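PDB 5ZLI: glutamine synthetase from Helicobacter pylori, which belongs to the type I glutamine synthetase family and combines a beta-grasp domain with a catalytic domain in an assembly of twelve subunits. Local coordinates for residues N7-S10 and K11-E14; P58-A61 and S62-K65; D436-Y439 and L440-S443. All coordinates share one frame; numbering follows the deposited sequence.

Contact 1: N7-S10 and K11-E14; sequences NSES and KIKE
Ser8 O is gripped by two backbone amides of the following turn, Lys11 N at 2.7 Å and Ile12 N at 3.2 Å from that oxygen. The Ile12 amide lies in the carbonyl plane on a lone pair, whereas that of Lys11 stands 40° above it, so the two donors approach one oxygen from different directions. A weak bond from Lys13 N to Glu9 O, 3.4 Å long, carries the helical pattern onward. Ser8 occupies the N-cap position, yet its OG leans against the Lys11 chain, 3.7 Å from CG.

Asn7, one residue earlier, turns its amide across the far end of Lys11, the two side chains meeting at about a right angle. Its ND2 comes within 3.4 Å of Lys11 CE, but toward Lys11 NZ it offers only another donor, and no bond forms. Lys11 leaves its backbone with CG beside the N (chi1 -59°) and bends once further out, at chi3, which brings its end toward Asn7. The Ile12 and Glu9 side chains run alongside each other in the same direction; Ile12 CD1 comes to 3.3 Å from Asn7 O and 3.9 Å from Glu9 OE1.

Further out, Asn7 OD1 accepts a weak hydrogen bond from Leu81 N, and Lys11 NZ makes a weak, long ion pair with Asp80. Ile12, the buried residue of the group, rests on Leu53 and Lys54. The first turn of helix 9-20 is therefore set by backbone bonds at its N-cap, while Asn7 and Lys11 join it to strand 74-81 and Ile12 to the loop at Leu53 and Lys54. With mostly exposed polar groups and no strong side-chain bond between the segments, the chemistry implies that the backbone defines this helix start and the weak polar links merely supplement it.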
# COMPACT_ATOMS: atom_id res chain seq x y z
N ASN B 7 0.38 52.43 40.74
CA ASN B 7 1.29 51.39 41.18
C ASN B 7 2.48 51.96 41.99
O ASN B 7 3.48 52.38 41.41
CB ASN B 7 1.80 50.61 39.96
CG ASN B 7 1.98 49.13 40.25
OD1 ASN B 7 1.97 48.30 39.33
ND2 ASN B 7 2.15 48.78 41.53
N SER B 8 2.37 51.95 43.33
CA SER B 8 3.30 52.70 44.17
C SER B 8 4.73 52.20 43.98
O SER B 8 5.00 51.00 43.91
CB SER B 8 2.88 52.61 45.65
OG SER B 8 3.46 51.52 46.36
N GLU B 9 5.65 53.15 43.89
CA GLU B 9 7.04 52.86 43.60
C GLU B 9 7.75 52.18 44.75
O GLU B 9 8.95 51.89 44.63
CB GLU B 9 7.73 54.15 43.22
CG GLU B 9 6.88 55.01 42.30
CD GLU B 9 7.62 55.40 41.04
OE1 GLU B 9 6.99 55.44 39.96
OE2 GLU B 9 8.84 55.66 41.12
N SER B 10 7.08 51.97 45.87
CA SER B 10 7.57 50.99 46.84
C SER B 10 7.52 49.60 46.21
O SER B 10 8.43 48.79 46.39
CB SER B 10 6.72 51.06 48.12
OG SER B 10 6.48 52.39 48.56
N LYS B 11 6.48 49.35 45.43
CA LYS B 11 6.23 48.05 44.82
C LYS B 11 6.91 47.88 43.47
O LYS B 11 7.20 46.75 43.06
CB LYS B 11 4.71 47.84 44.70
CG LYS B 11 3.94 47.90 46.05
CD LYS B 11 2.54 47.28 45.95
CE LYS B 11 1.70 47.98 44.85
NZ LYS B 11 0.64 47.16 44.17
N ILE B 12 7.20 48.98 42.77
CA ILE B 12 7.92 48.89 41.50
C ILE B 12 9.38 48.56 41.75
O ILE B 12 9.99 47.76 41.02
CB ILE B 12 7.76 50.22 40.73
CG1 ILE B 12 6.31 50.35 40.21
CG2 ILE B 12 8.80 50.32 39.59
CD1 ILE B 12 6.00 51.65 39.47
N LYS B 13 9.97 49.17 42.77
CA LYS B 13 11.36 48.87 43.11
C LYS B 13 11.55 47.38 43.36
O LYS B 13 12.34 46.71 42.69
CB LYS B 13 11.80 49.69 44.33
CG LYS B 13 13.22 49.39 44.79
CD LYS B 13 13.91 50.60 45.40
CE LYS B 13 15.40 50.32 45.62
NZ LYS B 13 15.65 49.53 46.86
N GLU B 14 10.82 46.84 44.34
CA GLU B 14 11.06 45.47 44.75
C GLU B 14 10.76 44.51 43.63
O GLU B 14 11.33 43.42 43.56
CB GLU B 14 10.21 45.14 45.97
CG GLU B 14 8.73 45.27 45.73
CD GLU B 14 7.95 44.79 46.93
OE1 GLU B 14 7.36 43.70 46.83
OE2 GLU B 14 7.96 45.48 47.97

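Contact 2: P58-A61 and S62-K65; sequences PFDA and SCFK
Asp60 OD2 receives two hydrogen bonds from Ser62, one from OG at 2.6 Å and one from the backbone N at 2.9 Å. The hydroxyl takes the syn lone pair of this oxygen; the amide meets it almost head-on. The bond from Ser62 N back to the aspartate side chain two residues earlier makes an Asx turn in the passage from strand 57-60 to the loop that follows. With CG anti to the backbone N (chi1 174°), the Asp60 carboxylate extends forward over the turn, and the serine hydroxyl, at chi1 79°, is placed to meet the same oxygen as its own amide. Cys63 SG rests against the other carboxylate oxygen, 3.3 Å from Asp60 OD1, in van der Waals contact.

Next to these polar groups, Phe64 points its side chain back at the strand. Asp60 O lies in the plane of its ring, at the edge, 3.5 Å from Phe64 CE1. That same CE1 atom reaches the edge of the Phe59 ring, 4.0 Å from CE2, an apolar contact in which the two side chains are set at a slant to each other. Phe31 meets the Phe59 ring and Trp67 that of Phe64, which continues the apolar packing within the beta-grasp domain.

Tyr190 of a second subunit bonds through OH to Asp60 N. Asp60 OD1 faces Glu337 of that subunit, a like charge, and makes a long, weak ion pair with its Arg349. Type I glutamine synthetases build their active sites between the beta-grasp domain of one subunit and the catalytic domain of the next, and this turn is consistent with such an interface. Two bonds on OD2 should restrict the rotation of the carboxylate and leave OD1 directed at these charged groups of the neighbouring subunit.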
# COMPACT_ATOMS: atom_id res chain seq x y z
N PRO B 58 1.75 50.85 25.72
CA PRO B 58 0.81 51.08 24.63
C PRO B 58 0.47 49.78 23.93
O PRO B 58 1.29 48.86 23.88
CB PRO B 58 1.58 52.00 23.67
CG PRO B 58 3.07 51.82 24.04
CD PRO B 58 3.16 51.04 25.32
N PHE B 59 -0.73 49.71 23.37
CA PHE B 59 -1.07 48.57 22.52
C PHE B 59 -2.24 48.95 21.62
O PHE B 59 -2.80 50.05 21.72
CB PHE B 59 -1.39 47.32 23.34
CG PHE B 59 -2.71 47.35 24.04
CD1 PHE B 59 -2.92 48.18 25.12
CD2 PHE B 59 -3.74 46.53 23.62
CE1 PHE B 59 -4.13 48.20 25.76
CE2 PHE B 59 -4.96 46.53 24.27
CZ PHE B 59 -5.15 47.37 25.33
N ASP B 60 -2.63 48.02 20.76
CA ASP B 60 -3.66 48.24 19.74
C ASP B 60 -4.99 47.65 20.19
O ASP B 60 -5.25 46.47 19.99
CB ASP B 60 -3.19 47.67 18.40
CG ASP B 60 -4.26 47.74 17.32
OD1 ASP B 60 -3.93 47.35 16.18
OD2 ASP B 60 -5.39 48.21 17.58
N ALA B 61 -5.83 48.47 20.79
CA ALA B 61 -7.11 47.98 21.29
C ALA B 61 -8.21 47.92 20.23
O ALA B 61 -9.35 47.60 20.58
CB ALA B 61 -7.58 48.83 22.46
N SER B 62 -7.89 48.13 18.96
CA SER B 62 -8.89 47.96 17.91
C SER B 62 -9.04 46.50 17.50
O SER B 62 -10.06 46.15 16.89
CB SER B 62 -8.50 48.80 16.70
OG SER B 62 -7.49 48.11 15.98
N CYS B 63 -8.09 45.64 17.88
CA CYS B 63 -8.07 44.22 17.56
C CYS B 63 -9.01 43.38 18.42
O CYS B 63 -9.11 42.17 18.17
CB CYS B 63 -6.65 43.66 17.77
SG CYS B 63 -5.33 44.51 16.92
N PHE B 64 -9.71 43.97 19.39
CA PHE B 64 -10.51 43.23 20.35
C PHE B 64 -11.96 43.64 20.16
O PHE B 64 -12.29 44.82 20.30
CB PHE B 64 -10.03 43.51 21.78
CG PHE B 64 -8.61 43.15 21.99
CD1 PHE B 64 -7.60 44.03 21.61
CD2 PHE B 64 -8.27 41.92 22.49
CE1 PHE B 64 -6.28 43.68 21.76
CE2 PHE B 64 -6.94 41.57 22.65
CZ PHE B 64 -5.95 42.46 22.28
N LYS B 65 -12.80 42.68 19.78
CA LYS B 65 -14.18 43.03 19.48
C LYS B 65 -14.89 43.36 20.78
O LYS B 65 -14.72 42.68 21.79
CB LYS B 65 -14.89 41.95 18.66
CG LYS B 65 -16.09 42.53 17.85
CD LYS B 65 -17.08 41.45 17.39
CE LYS B 65 -18.38 42.02 16.77
NZ LYS B 65 -19.25 42.77 17.75

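Contact 3: D436-Y439 and L440-S443; sequences DKQY and LKES
Leu440 lies alongside Tyr439 and sets its CG over one face of the tyrosine ring, a CH-pi contact 3.9 Å from the centroid and 26° off the normal. The touch is displaced toward the rim: Leu440 CG comes within 3.5 Å of Tyr439 CE2, and CD1 reaches 3.9 Å from the tyrosine OH. Tyr439 CG stands between the backbone N and the carbonyl carbon (chi1 67°), which folds the ring over the start of the next residue. Asp436 OD2 sits at the edge of the ring, in its plane, and His314, hydrogen-bonded to Asp436 OD1, stacks with the same tyrosine.

These residues belong to a short, weakly bonded helix, about 438-441, in the catalytic domain. The one bond across the segments that is not weak runs from Lys441 N to Gln438 O, at 2.9 Å, a spacing of three residues as in a 3-10 turn; the donor stands 64° above the carbonyl plane.

Gln438 and Lys441 slant across each other, Gln438 OE1 lying 3.6 Å from Lys441 CB. The lysine bends at chi3, and its NZ forms a salt bridge with Glu448 on helix 448-466, while Leu440 packs on Met386 of helix 377-393.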
# COMPACT_ATOMS: atom_id res chain seq x y z
N ASP B 436 -33.17 43.60 32.45
CA ASP B 436 -32.92 43.72 33.88
C ASP B 436 -31.43 44.00 34.04
O ASP B 436 -30.61 43.11 34.28
CB ASP B 436 -33.26 42.46 34.67
CG ASP B 436 -33.29 42.72 36.13
OD1 ASP B 436 -33.44 41.75 36.91
OD2 ASP B 436 -33.04 43.89 36.49
N LYS B 437 -31.07 45.26 33.90
CA LYS B 437 -29.68 45.61 33.88
C LYS B 437 -29.34 46.59 34.97
O LYS B 437 -28.16 46.96 35.11
CB LYS B 437 -29.33 46.16 32.49
CG LYS B 437 -30.51 46.82 31.79
CD LYS B 437 -30.17 47.29 30.38
CE LYS B 437 -31.33 48.05 29.72
NZ LYS B 437 -31.11 48.32 28.25
N GLN B 438 -30.30 46.95 35.81
CA GLN B 438 -30.07 48.08 36.71
C GLN B 438 -29.18 47.71 37.88
O GLN B 438 -28.34 48.50 38.30
CB GLN B 438 -31.39 48.68 37.18
CG GLN B 438 -31.30 50.18 37.43
CD GLN B 438 -30.74 50.94 36.22
OE1 GLN B 438 -29.72 51.63 36.32
NE2 GLN B 438 -31.42 50.81 35.08
N TYR B 439 -29.34 46.51 38.43
CA TYR B 439 -28.53 46.15 39.58
C TYR B 439 -27.06 46.08 39.24
O TYR B 439 -26.23 46.09 40.16
CB TYR B 439 -28.98 44.81 40.13
CG TYR B 439 -28.71 43.68 39.19
CD1 TYR B 439 -29.58 43.40 38.15
CD2 TYR B 439 -27.56 42.92 39.31
CE1 TYR B 439 -29.33 42.37 37.28
CE2 TYR B 439 -27.29 41.90 38.43
CZ TYR B 439 -28.19 41.62 37.42
OH TYR B 439 -27.93 40.60 36.55
N LEU B 440 -26.70 45.98 37.96
CA LEU B 440 -25.31 46.07 37.55
C LEU B 440 -24.85 47.51 37.38
O LEU B 440 -23.66 47.80 37.59
CB LEU B 440 -25.12 45.34 36.23
CG LEU B 440 -25.36 43.86 36.33
CD1 LEU B 440 -25.66 43.29 34.94
CD2 LEU B 440 -24.09 43.29 36.94
N LYS B 441 -25.75 48.42 37.00
CA LYS B 441 -25.37 49.79 36.67
C LYS B 441 -25.18 50.66 37.89
O LYS B 441 -24.74 51.80 37.75
CB LYS B 441 -26.39 50.41 35.71
CG LYS B 441 -26.15 49.90 34.32
CD LYS B 441 -26.58 50.87 33.25
CE LYS B 441 -27.98 50.57 32.80
NZ LYS B 441 -28.46 51.53 31.77
N GLU B 442 -25.50 50.14 39.07
CA GLU B 442 -25.26 50.86 40.31
C GLU B 442 -23.80 51.30 40.34
O GLU B 442 -22.91 50.50 40.07
CB GLU B 442 -25.55 49.92 41.49
CG GLU B 442 -27.05 49.62 41.72
CD GLU B 442 -27.30 48.34 42.56
OE1 GLU B 442 -28.43 48.14 43.08
OE2 GLU B 442 -26.37 47.51 42.66
N SER B 443 -23.58 52.59 40.63
CA SER B 443 -22.24 53.19 40.77
C SER B 443 -21.36 52.93 39.55
O SER B 443 -20.13 52.86 39.65
CB SER B 443 -21.56 52.74 42.06
OG SER B 443 -22.45 52.90 43.16

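Contact 1 is a surface feature at the start of helix 9-20, contact 2 is buried, and contact 3 is partly buried; none shares a helix or strand with another. Their centres lie 27 to 35 Å apart and no two of them touch. Backbone bonds, mostly weak in contact 3, run through both helical turns, 7-14 and 436-443, whereas at 58-65 a side-chain carboxylate organises the turn. Aromatic rings appear in the two less exposed contacts, one phenylalanine against another in contact 2 and a leucine over the face of a tyrosine in contact 3. Contact 2 alone meets another subunit; contact 1 packs against strand 74-81 and nearby loops, contact 3 mainly against helices 377-393 and 448-466.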